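Purine nucleoside phosphorylase (Caulobacter vibrioides, PDB 1XFJ) probably catalyses the phosphorolysis of purine nucleosides such as inosine and S-methyl-5'-thioadenosine, and the deamination of adenosine. Local coordinates at residues P165-K170 / G226-A231; R43-E48 / D247-R252; A97-T102 / D147-L152; D69-Y74 / G86-A91. One frame throughout, in Å; residues are numbered along the deposited sequence.

Interaction 1: P165-K170 / G226-A231; sequences PCIGPK and GRDTRA. With ACT (acetate ion), chain B.
C166 and D228 form a single beta bridge between two loops. The loops follow strands 160-163 and 221-224, parallel neighbours at one side of the six-stranded mixed sheet, so the bridge carries their pairing a little beyond the strands. C166 N donates to R227 O (3.2 Å), and T229 N donates to C166 O (2.9 Å). The same C166 O also receives the CA-H of D228. After the bridge, side chains take over. The carboxylate of D228 swings toward G168 because CG stands anti to the backbone N (chi1 -167°). G168 N then donates to D228 OD1 at 3.1 Å, nearly straight at 167°, but from well above the carboxylate plane. Weak bonds to OD1 also come from R230 N and A231 N. One buried oxygen thus helps to tie the start of the helically coiled 229-231 to the other loop. D228 OD2 bonds to S171 and has a long salt bridge to K170, whose ammonium position is less sure. T229 lays CG2 against P165 CB (4.0 Å), while its OG1 bonds to D113. I167 CG1 rests on R230 CB, also at 4.0 Å. The R227 chain leads away, bent at chi2 and chi3. Its NE pairs with E232, and R227 makes a cation-pi contact with W235. An acetate, probably from the crystallisation liquor, lies at the guanidinium edge, with R227 NH2 3.2 Å from acetate O.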
loop_
_atom_site.group_PDB
_atom_site.type_symbol
_atom_site.label_atom_id
_atom_site.label_comp_id
_atom_site.label_asym_id
_atom_site.label_seq_id
_atom_site.Cartn_x
_atom_site.Cartn_y
_atom_site.Cartn_z
ATOM N N PRO A 165 -6.662 -0.611 -2.588
ATOM C CA PRO A 165 -7.131 0.500 -3.416
ATOM C C PRO A 165 -5.924 1.246 -3.972
ATOM O O PRO A 165 -4.939 1.454 -3.270
ATOM C CB PRO A 165 -7.928 1.357 -2.433
ATOM C CG PRO A 165 -8.395 0.364 -1.400
ATOM C CD PRO A 165 -7.163 -0.488 -1.208
ATOM N N CYS A 166 -5.997 1.630 -5.240
ATOM C CA CYS A 166 -4.911 2.357 -5.883
ATOM C C CYS A 166 -5.475 2.999 -7.139
ATOM O O CYS A 166 -6.657 2.840 -7.433
ATOM C CB CYS A 166 -3.759 1.405 -6.234
ATOM S SG CYS A 166 -4.154 0.120 -7.450
ATOM N N ILE A 167 -4.647 3.732 -7.874
ATOM C CA ILE A 167 -5.137 4.361 -9.086
ATOM C C ILE A 167 -5.370 3.257 -10.120
ATOM O O ILE A 167 -4.482 2.451 -10.408
ATOM C CB ILE A 167 -4.147 5.438 -9.591
ATOM C CG1 ILE A 167 -4.784 6.230 -10.734
ATOM C CG2 ILE A 167 -2.821 4.799 -9.981
ATOM C CD1 ILE A 167 -4.038 7.519 -11.070
ATOM N N GLY A 168 -6.585 3.215 -10.654
ATOM C CA GLY A 168 -6.949 2.183 -11.609
ATOM C C GLY A 168 -6.523 2.373 -13.052
ATOM O O GLY A 168 -6.145 3.469 -13.458
ATOM N N PRO A 169 -6.588 1.301 -13.858
ATOM C CA PRO A 169 -6.209 1.328 -15.274
ATOM C C PRO A 169 -7.012 2.310 -16.118
ATOM O O PRO A 169 -6.600 2.669 -17.220
ATOM C CB PRO A 169 -6.410 -0.121 -15.715
ATOM C CG PRO A 169 -7.482 -0.615 -14.794
ATOM C CD PRO A 169 -7.043 -0.043 -13.469
ATOM N N LYS A 170 -8.159 2.746 -15.609
ATOM C CA LYS A 170 -8.977 3.702 -16.346
ATOM C C LYS A 170 -8.612 5.117 -15.912
ATOM O O LYS A 170 -9.057 6.097 -16.513
ATOM C CB LYS A 170 -10.466 3.459 -16.076
ATOM C CG LYS A 170 -10.912 3.783 -14.654
ATOM C CD LYS A 170 -12.383 3.446 -14.444
ATOM C CE LYS A 170 -12.841 3.756 -13.026
ATOM N NZ LYS A 170 -12.804 5.214 -12.740
ATOM N N GLY A 226 -9.877 -4.154 -6.387
ATOM C CA GLY A 226 -10.615 -3.451 -7.421
ATOM C C GLY A 226 -11.274 -2.133 -7.057
ATOM O O GLY A 226 -12.394 -1.861 -7.493
ATOM N N ARG A 227 -10.595 -1.316 -6.261
ATOM C CA ARG A 227 -11.124 -0.008 -5.884
ATOM C C ARG A 227 -10.158 1.038 -6.447
ATOM O O ARG A 227 -8.946 0.941 -6.245
ATOM C CB ARG A 227 -11.236 0.116 -4.357
ATOM C CG ARG A 227 -12.212 -0.879 -3.720
ATOM C CD ARG A 227 -13.633 -0.682 -4.246
ATOM N NE ARG A 227 -14.219 0.574 -3.785
ATOM C CZ ARG A 227 -14.782 0.751 -2.592
ATOM N NH1 ARG A 227 -14.846 -0.253 -1.726
ATOM N NH2 ARG A 227 -15.274 1.937 -2.261
ATOM N N ASP A 228 -10.704 2.023 -7.160
ATOM C CA ASP A 228 -9.918 3.078 -7.810
ATOM C C ASP A 228 -9.877 4.354 -6.964
ATOM O O ASP A 228 -10.874 5.063 -6.851
ATOM C CB ASP A 228 -10.540 3.389 -9.175
ATOM C CG ASP A 228 -9.644 4.233 -10.062
ATOM O OD1 ASP A 228 -8.833 5.020 -9.539
ATOM O OD2 ASP A 228 -9.772 4.116 -11.298
ATOM N N THR A 229 -8.714 4.651 -6.393
ATOM C CA THR A 229 -8.555 5.831 -5.547
ATOM C C THR A 229 -8.901 7.144 -6.245
ATOM O O THR A 229 -9.563 8.010 -5.670
ATOM C CB THR A 229 -7.112 5.933 -5.022
ATOM O OG1 THR A 229 -6.198 5.834 -6.122
ATOM C CG2 THR A 229 -6.829 4.818 -4.026
ATOM N N ARG A 230 -8.448 7.292 -7.485
ATOM C CA ARG A 230 -8.698 8.514 -8.239
ATOM C C ARG A 230 -10.166 8.707 -8.589
ATOM O O ARG A 230 -10.685 9.825 -8.540
ATOM C CB ARG A 230 -7.862 8.510 -9.523
ATOM C CG ARG A 230 -7.993 9.768 -10.378
ATOM C CD ARG A 230 -9.131 9.654 -11.382
ATOM N NE ARG A 230 -9.218 10.825 -12.252
ATOM C CZ ARG A 230 -9.788 11.977 -11.909
ATOM N NH1 ARG A 230 -10.331 12.123 -10.707
ATOM N NH2 ARG A 230 -9.811 12.987 -12.768
ATOM N N ALA A 231 -10.832 7.612 -8.932
ATOM C CA ALA A 231 -12.232 7.660 -9.326
ATOM C C ALA A 231 -13.234 7.804 -8.184
ATOM O O ALA A 231 -14.273 8.438 -8.357
ATOM C CB ALA A 231 -12.570 6.425 -10.146
HETATM C C ACT B . -16.154 0.615 1.474
HETATM O O ACT B . -16.747 1.184 0.525
HETATM O OXT ACT B . -15.768 -0.598 1.563
HETATM C CH3 ACT B . -15.850 1.478 2.682
#

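Interaction 2: R43-E48 / D247-R252; sequences RGSQDE and DGDYGR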
loop_
_atom_site.group_PDB
_atom_site.type_symbol
_atom_site.label_atom_id
_atom_site.label_comp_id
_atom_site.label_asym_id
_atom_site.label_seq_id
_atom_site.Cartn_x
_atom_site.Cartn_y
_atom_site.Cartn_z
ATOM N N ARG A 43 2.315 11.624 8.064
ATOM C CA ARG A 43 3.130 12.421 8.975
ATOM C C ARG A 43 4.003 13.415 8.205
ATOM O O ARG A 43 4.463 14.417 8.760
ATOM C CB ARG A 43 4.014 11.503 9.825
ATOM C CG ARG A 43 3.303 10.906 11.025
ATOM C CD ARG A 43 4.204 9.934 11.762
ATOM N NE ARG A 43 3.670 9.576 13.072
ATOM C CZ ARG A 43 4.234 8.690 13.886
ATOM N NH1 ARG A 43 5.346 8.068 13.518
ATOM N NH2 ARG A 43 3.697 8.439 15.075
ATOM N N GLY A 44 4.216 13.138 6.923
ATOM C CA GLY A 44 5.038 14.016 6.107
ATOM C C GLY A 44 4.214 15.020 5.325
ATOM O O GLY A 44 4.755 15.783 4.522
ATOM N N SER A 45 2.906 15.023 5.559
ATOM C CA SER A 45 2.003 15.938 4.864
ATOM C C SER A 45 1.987 17.306 5.534
ATOM O O SER A 45 2.659 17.522 6.542
ATOM C CB SER A 45 0.582 15.366 4.838
ATOM O OG SER A 45 -0.015 15.419 6.122
ATOM N N GLN A 46 1.210 18.227 4.972
ATOM C CA GLN A 46 1.111 19.578 5.507
ATOM C C GLN A 46 -0.129 19.771 6.379
ATOM O O GLN A 46 -0.524 20.895 6.688
ATOM C CB GLN A 46 1.139 20.585 4.352
ATOM C CG GLN A 46 2.520 20.693 3.704
ATOM C CD GLN A 46 2.513 21.442 2.383
ATOM O OE1 GLN A 46 2.091 20.912 1.355
ATOM N NE2 GLN A 46 2.976 22.684 2.407
ATOM N N ASP A 47 -0.727 18.653 6.782
ATOM C CA ASP A 47 -1.917 18.656 7.634
ATOM C C ASP A 47 -1.465 18.963 9.063
ATOM O O ASP A 47 -0.264 19.024 9.332
ATOM C CB ASP A 47 -2.570 17.269 7.568
ATOM C CG ASP A 47 -3.925 17.205 8.256
ATOM O OD1 ASP A 47 -4.448 18.251 8.688
ATOM O OD2 ASP A 47 -4.474 16.087 8.352
ATOM N N GLU A 48 -2.421 19.173 9.968
ATOM C CA GLU A 48 -2.102 19.431 11.372
ATOM C C GLU A 48 -1.519 18.141 11.945
ATOM O O GLU A 48 -2.177 17.098 11.933
ATOM C CB GLU A 48 -3.365 19.796 12.158
ATOM C CG GLU A 48 -3.896 21.198 11.923
ATOM C CD GLU A 48 -3.008 22.275 12.517
ATOM O OE1 GLU A 48 -2.143 21.950 13.364
ATOM O OE2 GLU A 48 -3.186 23.456 12.144
ATOM N N ASP A 247 -4.181 21.141 -5.873
ATOM C CA ASP A 247 -3.990 21.140 -4.429
ATOM C C ASP A 247 -2.486 20.933 -4.287
ATOM O O ASP A 247 -1.886 20.188 -5.062
ATOM C CB ASP A 247 -4.735 19.984 -3.750
ATOM C CG ASP A 247 -6.239 20.042 -3.960
ATOM O OD1 ASP A 247 -6.805 21.155 -3.991
ATOM O OD2 ASP A 247 -6.862 18.963 -4.076
ATOM N N GLY A 248 -1.876 21.597 -3.317
ATOM C CA GLY A 248 -0.443 21.459 -3.139
ATOM C C GLY A 248 -0.063 20.287 -2.261
ATOM O O GLY A 248 1.100 20.129 -1.902
ATOM N N ASP A 249 -1.043 19.457 -1.922
ATOM C CA ASP A 249 -0.800 18.298 -1.072
ATOM C C ASP A 249 -2.034 17.406 -1.108
ATOM O O ASP A 249 -3.014 17.720 -1.780
ATOM C CB ASP A 249 -0.512 18.769 0.359
ATOM C CG ASP A 249 0.032 17.666 1.250
ATOM O OD1 ASP A 249 0.702 16.745 0.738
ATOM O OD2 ASP A 249 -0.194 17.737 2.477
ATOM N N TYR A 250 -1.987 16.294 -0.386
ATOM C CA TYR A 250 -3.114 15.371 -0.357
ATOM C C TYR A 250 -3.040 14.481 0.870
ATOM O O TYR A 250 -1.973 14.310 1.459
ATOM C CB TYR A 250 -3.114 14.510 -1.622
ATOM C CG TYR A 250 -1.743 13.989 -1.986
ATOM C CD1 TYR A 250 -1.253 12.801 -1.446
ATOM C CD2 TYR A 250 -0.909 14.722 -2.828
ATOM C CE1 TYR A 250 0.044 12.358 -1.735
ATOM C CE2 TYR A 250 0.377 14.293 -3.121
ATOM C CZ TYR A 250 0.851 13.117 -2.574
ATOM O OH TYR A 250 2.134 12.716 -2.866
ATOM N N GLY A 251 -4.185 13.931 1.257
ATOM C CA GLY A 251 -4.228 13.046 2.403
ATOM C C GLY A 251 -3.643 11.706 2.003
ATOM O O GLY A 251 -3.577 11.392 0.811
ATOM N N ARG A 252 -3.214 10.924 2.990
ATOM C CA ARG A 252 -2.627 9.613 2.736
ATOM C C ARG A 252 -3.466 8.517 3.388
ATOM O O ARG A 252 -3.874 8.638 4.545
ATOM C CB ARG A 252 -1.196 9.545 3.292
ATOM C CG ARG A 252 -0.368 10.810 3.080
ATOM C CD ARG A 252 -0.295 11.207 1.614
ATOM N NE ARG A 252 0.270 12.544 1.456
ATOM C CZ ARG A 252 1.541 12.855 1.686
ATOM N NH1 ARG A 252 2.394 11.916 2.080
ATOM N NH2 ARG A 252 1.956 14.106 1.538
HETATM O O HOH W 1 4.707 14.343 2.015
#
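Q46 and S45 meet D249 and R252 in a partly buried loop-to-loop contact. One loop runs into helix 49-62, with E48 at its N-cap position. The other runs into strand 253-259 of the five-stranded sheet. A single direct hydrogen bond crosses between them: Q46 N donates to D249 OD2 (2.9 Å). It is almost straight at 171°, and it reaches the oxygen from above the carboxylate plane. Y36 OH also bonds to D249 OD2, so this atom is gripped twice.

The charged pair lies within one loop. R252 NH2 meets D249 OD1 in a salt bridge of 3.0 Å, in the guanidinium plane and on the syn lone pair. R252 NE donates to Y250 O. Together these bonds fix the rotation of the guanidinium.

Van der Waals packing uses a face of this fixed group. S45 CB lies over one guanidinium face, 3.8 Å from R252 NH2. The S45 hydroxyl is turned to its own loop and to G42 and N40. The Q46 chain is extended beyond CG, and it brings OE1 to 3.5 Å from D249 CB.

Water makes the last link. It accepts from R252 NH2 at 2.8 Å and gives a weak bond to G44 O.

Interaction 3: A97-T102 / D147-L152; sequences AVVSKT and DRMVEL
V99 faces the C-terminal part of helix 141-151 from strand 97-100 and meets R148, M149 and L152. This is helix-on-sheet packing on one face of the six-stranded mixed sheet. The V99 side chain points from CA toward the helix and forks at CB. With CG1 anti to the backbone N (chi1 -178°), the two methyls reach different residues. CG1 touches two of them: CG of M149, a selenomethionine, at 3.8 Å, and L152 CD1, also at 3.8 Å. CG2 rests on R148 CB at 4.0 Å. The V99 and M149 side chains cross at about a right angle. V99 and L152 instead slide past each other in opposite directions. L152 CD1 also reaches just past the strand and lies 4.2 Å from both K101 N and K101 CB. L152 therefore spans from V99 to the first residue after the strand. A128 and I126 of the next strand, 126-132, continue the apolar surface beneath M149 and L152. The polar groups turn to other partners. The R148 guanidinium leads away from V99 and makes a salt bridge with E151, NH1 to OE2, at 2.9 Å. S100 points away from the helix. Its OG accepts from T102 N in an ST turn and also bonds to A84 O. No hydrogen bond joins the two segments. Methyl and methylene packing holds the helix here, so the contact sets spacing by shape and gives it no bond direction.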
loop_
_atom_site.group_PDB
_atom_site.type_symbol
_atom_site.label_atom_id
_atom_site.label_comp_id
_atom_site.label_asym_id
_atom_site.label_seq_id
_atom_site.Cartn_x
_atom_site.Cartn_y
_atom_site.Cartn_z
ATOM N N ALA A 97 8.406 -1.035 2.938
ATOM C CA ALA A 97 7.753 -2.285 3.303
ATOM C C ALA A 97 8.065 -2.577 4.764
ATOM O O ALA A 97 9.190 -2.369 5.217
ATOM C CB ALA A 97 8.245 -3.426 2.417
ATOM N N VAL A 98 7.061 -3.042 5.499
ATOM C CA VAL A 98 7.236 -3.374 6.907
ATOM C C VAL A 98 6.875 -4.843 7.088
ATOM O O VAL A 98 5.759 -5.259 6.781
ATOM C CB VAL A 98 6.341 -2.490 7.804
ATOM C CG1 VAL A 98 6.567 -2.836 9.273
ATOM C CG2 VAL A 98 6.660 -1.020 7.558
ATOM N N VAL A 99 7.834 -5.623 7.580
ATOM C CA VAL A 99 7.650 -7.059 7.771
ATOM C C VAL A 99 7.766 -7.444 9.240
ATOM O O VAL A 99 8.577 -6.880 9.964
ATOM C CB VAL A 99 8.718 -7.838 6.971
ATOM C CG1 VAL A 99 8.502 -9.328 7.110
ATOM C CG2 VAL A 99 8.672 -7.416 5.509
ATOM N N SER A 100 6.969 -8.414 9.676
ATOM C CA SER A 100 7.028 -8.831 11.070
ATOM C C SER A 100 6.514 -10.237 11.338
ATOM O O SER A 100 5.654 -10.752 10.622
ATOM C CB SER A 100 6.251 -7.840 11.945
ATOM O OG SER A 100 6.346 -8.192 13.319
ATOM N N LYS A 101 7.061 -10.848 12.384
ATOM C CA LYS A 101 6.668 -12.181 12.825
ATOM C C LYS A 101 6.315 -12.023 14.299
ATOM O O LYS A 101 6.149 -13.001 15.028
ATOM C CB LYS A 101 7.833 -13.163 12.683
ATOM C CG LYS A 101 9.010 -12.873 13.605
ATOM C CD LYS A 101 10.108 -13.920 13.456
ATOM C CE LYS A 101 11.299 -13.607 14.347
ATOM N NZ LYS A 101 12.361 -14.645 14.233
ATOM N N THR A 102 6.200 -10.771 14.728
ATOM C CA THR A 102 5.902 -10.455 16.120
ATOM C C THR A 102 4.438 -10.090 16.360
ATOM O O THR A 102 3.918 -9.144 15.769
ATOM C CB THR A 102 6.782 -9.281 16.594
ATOM O OG1 THR A 102 8.161 -9.596 16.355
ATOM C CG2 THR A 102 6.571 -9.016 18.077
ATOM N N ASP A 147 11.190 -11.671 -0.095
ATOM C CA ASP A 147 12.494 -12.163 0.343
ATOM C C ASP A 147 12.718 -11.905 1.834
ATOM O O ASP A 147 13.270 -12.748 2.541
ATOM C CB ASP A 147 13.624 -11.502 -0.454
ATOM C CG ASP A 147 13.698 -11.987 -1.896
ATOM O OD1 ASP A 147 12.979 -12.947 -2.265
ATOM O OD2 ASP A 147 14.494 -11.401 -2.662
ATOM N N ARG A 148 12.291 -10.740 2.315
ATOM C CA ARG A 148 12.463 -10.404 3.725
ATOM C C ARG A 148 11.606 -11.338 4.582
ATOM O O ARG A 148 12.023 -11.766 5.660
ATOM C CB ARG A 148 12.071 -8.943 3.979
ATOM C CG ARG A 148 12.779 -8.309 5.173
ATOM C CD ARG A 148 14.208 -7.909 4.811
ATOM N NE ARG A 148 14.899 -7.221 5.899
ATOM C CZ ARG A 148 15.562 -7.836 6.874
ATOM N NH1 ARG A 148 15.631 -9.159 6.905
ATOM N NH2 ARG A 148 16.154 -7.127 7.823
HETATM N N MSE A 149 10.408 -11.656 4.100
HETATM C CA MSE A 149 9.522 -12.556 4.830
HETATM C C MSE A 149 10.174 -13.931 4.906
HETATM O O MSE A 149 10.109 -14.611 5.932
HETATM C CB MSE A 149 8.166 -12.663 4.126
HETATM C CG MSE A 149 7.327 -11.404 4.202
HETATM SE SE MSE A 149 5.772 -11.501 3.076
HETATM C CE MSE A 149 4.701 -12.712 4.143
ATOM N N VAL A 150 10.807 -14.338 3.811
ATOM C CA VAL A 150 11.476 -15.632 3.772
ATOM C C VAL A 150 12.626 -15.683 4.781
ATOM O O VAL A 150 12.863 -16.721 5.406
ATOM C CB VAL A 150 11.986 -15.946 2.348
ATOM C CG1 VAL A 150 12.856 -17.197 2.362
ATOM C CG2 VAL A 150 10.799 -16.150 1.417
ATOM N N GLU A 151 13.336 -14.570 4.954
ATOM C CA GLU A 151 14.430 -14.539 5.929
ATOM C C GLU A 151 13.898 -14.846 7.322
ATOM O O GLU A 151 14.608 -15.399 8.162
ATOM C CB GLU A 151 15.108 -13.168 5.972
ATOM C CG GLU A 151 15.970 -12.825 4.780
ATOM C CD GLU A 151 16.845 -11.617 5.054
ATOM O OE1 GLU A 151 17.809 -11.748 5.833
ATOM O OE2 GLU A 151 16.562 -10.533 4.509
ATOM N N LEU A 152 12.647 -14.473 7.577
ATOM C CA LEU A 152 12.053 -14.721 8.883
ATOM C C LEU A 152 11.468 -16.121 8.990
ATOM O O LEU A 152 11.025 -16.531 10.065
ATOM C CB LEU A 152 10.973 -13.681 9.194
ATOM C CG LEU A 152 11.440 -12.225 9.280
ATOM C CD1 LEU A 152 10.286 -11.356 9.754
ATOM C CD2 LEU A 152 12.615 -12.104 10.238
#

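Interaction 4: D69-Y74 / G86-A91; sequences DLNVCY and GSWGDA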
loop_
_atom_site.group_PDB
_atom_site.type_symbol
_atom_site.label_atom_id
_atom_site.label_comp_id
_atom_site.label_asym_id
_atom_site.label_seq_id
_atom_site.Cartn_x
_atom_site.Cartn_y
_atom_site.Cartn_z
ATOM N N ASP A 69 2.109 0.420 18.634
ATOM C CA ASP A 69 2.043 -0.809 17.851
ATOM C C ASP A 69 2.002 -0.580 16.341
ATOM O O ASP A 69 2.051 -1.533 15.567
ATOM C CB ASP A 69 0.821 -1.628 18.273
ATOM C CG ASP A 69 0.799 -1.917 19.766
ATOM O OD1 ASP A 69 1.806 -2.446 20.288
ATOM O OD2 ASP A 69 -0.223 -1.619 20.415
ATOM N N LEU A 70 1.913 0.678 15.923
ATOM C CA LEU A 70 1.861 0.987 14.501
ATOM C C LEU A 70 3.255 1.274 13.953
ATOM O O LEU A 70 3.969 2.144 14.453
ATOM C CB LEU A 70 0.936 2.180 14.252
ATOM C CG LEU A 70 0.572 2.480 12.795
ATOM C CD1 LEU A 70 0.009 1.233 12.121
ATOM C CD2 LEU A 70 -0.448 3.611 12.757
ATOM N N ASN A 71 3.631 0.530 12.919
ATOM C CA ASN A 71 4.940 0.671 12.295
ATOM C C ASN A 71 4.793 1.088 10.831
ATOM O O ASN A 71 4.368 0.295 9.987
ATOM C CB ASN A 71 5.697 -0.660 12.380
ATOM C CG ASN A 71 5.947 -1.114 13.817
ATOM O OD1 ASN A 71 7.024 -0.892 14.374
ATOM N ND2 ASN A 71 4.950 -1.752 14.419
ATOM N N VAL A 72 5.141 2.336 10.536
ATOM C CA VAL A 72 5.058 2.856 9.176
ATOM C C VAL A 72 6.364 3.579 8.851
ATOM O O VAL A 72 6.884 4.336 9.666
ATOM C CB VAL A 72 3.872 3.828 9.023
ATOM C CG1 VAL A 72 3.766 4.302 7.580
ATOM C CG2 VAL A 72 2.582 3.137 9.452
ATOM N N CYS A 73 6.890 3.338 7.656
ATOM C CA CYS A 73 8.151 3.942 7.233
ATOM C C CYS A 73 8.051 5.346 6.670
ATOM O O CYS A 73 6.966 5.878 6.438
ATOM C CB CYS A 73 8.809 3.100 6.136
ATOM S SG CYS A 73 9.257 1.431 6.562
ATOM N N TYR A 74 9.231 5.923 6.463
ATOM C CA TYR A 74 9.391 7.216 5.821
ATOM C C TYR A 74 9.560 6.618 4.431
ATOM O O TYR A 74 10.645 6.171 4.068
ATOM C CB TYR A 74 10.692 7.883 6.274
ATOM C CG TYR A 74 11.098 9.112 5.481
ATOM C CD1 TYR A 74 10.309 10.263 5.475
ATOM C CD2 TYR A 74 12.296 9.131 4.764
ATOM C CE1 TYR A 74 10.707 11.408 4.776
ATOM C CE2 TYR A 74 12.702 10.265 4.063
ATOM C CZ TYR A 74 11.907 11.399 4.072
ATOM O OH TYR A 74 12.320 12.517 3.378
ATOM N N GLY A 86 8.979 -4.818 17.089
ATOM C CA GLY A 86 8.506 -4.027 18.206
ATOM C C GLY A 86 8.131 -2.637 17.742
ATOM O O GLY A 86 8.268 -2.311 16.564
ATOM N N SER A 87 7.663 -1.811 18.670
ATOM C CA SER A 87 7.265 -0.449 18.346
ATOM C C SER A 87 8.461 0.438 18.021
ATOM O O SER A 87 9.546 0.265 18.580
ATOM C CB SER A 87 6.491 0.153 19.519
ATOM O OG SER A 87 7.274 0.139 20.697
ATOM N N TRP A 88 8.259 1.383 17.107
ATOM C CA TRP A 88 9.313 2.317 16.723
ATOM C C TRP A 88 9.010 3.683 17.323
ATOM O O TRP A 88 9.740 4.648 17.096
ATOM C CB TRP A 88 9.400 2.460 15.200
ATOM C CG TRP A 88 9.841 1.228 14.475
ATOM C CD1 TRP A 88 10.730 0.290 14.915
ATOM C CD2 TRP A 88 9.468 0.838 13.150
ATOM N NE1 TRP A 88 10.935 -0.661 13.944
ATOM C CE2 TRP A 88 10.173 -0.348 12.849
ATOM C CE3 TRP A 88 8.607 1.376 12.183
ATOM C CZ2 TRP A 88 10.044 -1.007 11.622
ATOM C CZ3 TRP A 88 8.478 0.721 10.961
ATOM C CH2 TRP A 88 9.195 -0.459 10.694
ATOM N N GLY A 89 7.925 3.758 18.088
ATOM C CA GLY A 89 7.540 5.017 18.697
ATOM C C GLY A 89 7.086 5.996 17.634
ATOM O O GLY A 89 6.141 5.726 16.894
ATOM N N ASP A 90 7.762 7.138 17.554
ATOM C CA ASP A 90 7.424 8.149 16.562
ATOM C C ASP A 90 8.506 8.171 15.490
ATOM O O ASP A 90 8.579 9.093 14.676
ATOM C CB ASP A 90 7.305 9.526 17.225
ATOM C CG ASP A 90 8.616 10.004 17.821
ATOM O OD1 ASP A 90 9.258 9.227 18.559
ATOM O OD2 ASP A 90 8.999 11.163 17.556
ATOM N N ALA A 91 9.347 7.142 15.496
ATOM C CA ALA A 91 10.424 7.033 14.524
ATOM C C ALA A 91 9.884 6.547 13.188
ATOM O O ALA A 91 8.993 5.698 13.133
ATOM C CB ALA A 91 11.495 6.077 15.033
#
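Strand 70-72, an outermost strand of the five-stranded mixed sheet, packs through N71 on W88, the first residue of a type II' beta turn from W88 to A91. G89 takes positive phi in this turn, and A91 N closes it on W88 O. N71 points toward the turn and crosses the indole at about a right angle, with the amide plane 85° from the ring plane. Its CB lies over the six-membered ring in a CH-pi contact, 3.8 Å from the ring centroid. The torsion that sets CG anti to the carbonyl carbon (chi1 -61°) carries the amide on across the same face. There N71 OD1 stands 3.2 Å from W88 CD2. The same OD1 is only 2.9 Å from G86 O. Both atoms are acceptors as modelled, so which end of this amide is the oxygen is open to doubt. The contact also buries W88 N, which has no partner in the model. V98 of strand 97-100 packs against both N71 and W88, so the pair lies between the two sheets of the fold. C73 adds a looser sulfur-aromatic contact from an oblique direction, with its SG 5.5 Å from the centroid of the six-membered ring of W88.

Interaction 1 is the buried contact of the four, and the other three are partly buried. Interactions 1 and 3 both belong to the six-stranded sheet, but on opposite sides of the chain's centre. The first relies on backbone and carboxylate bonds between loops, the other on apolar packing under a helix. Interaction 2 joins loops that lead into helix 49-62 and the five-stranded sheet; interaction 4 joins an outermost strand of that sheet to a loop of the six-stranded one. Charge and water act in interaction 2, a tryptophan face in interaction 4. They touch where R43 NH1 packs 3.6 Å from D90 O. Interactions 3 and 4 also meet, because V98 turns to N71, C73 and W88 while V99 serves the helix. Along the chain, interaction 2 encloses all the others.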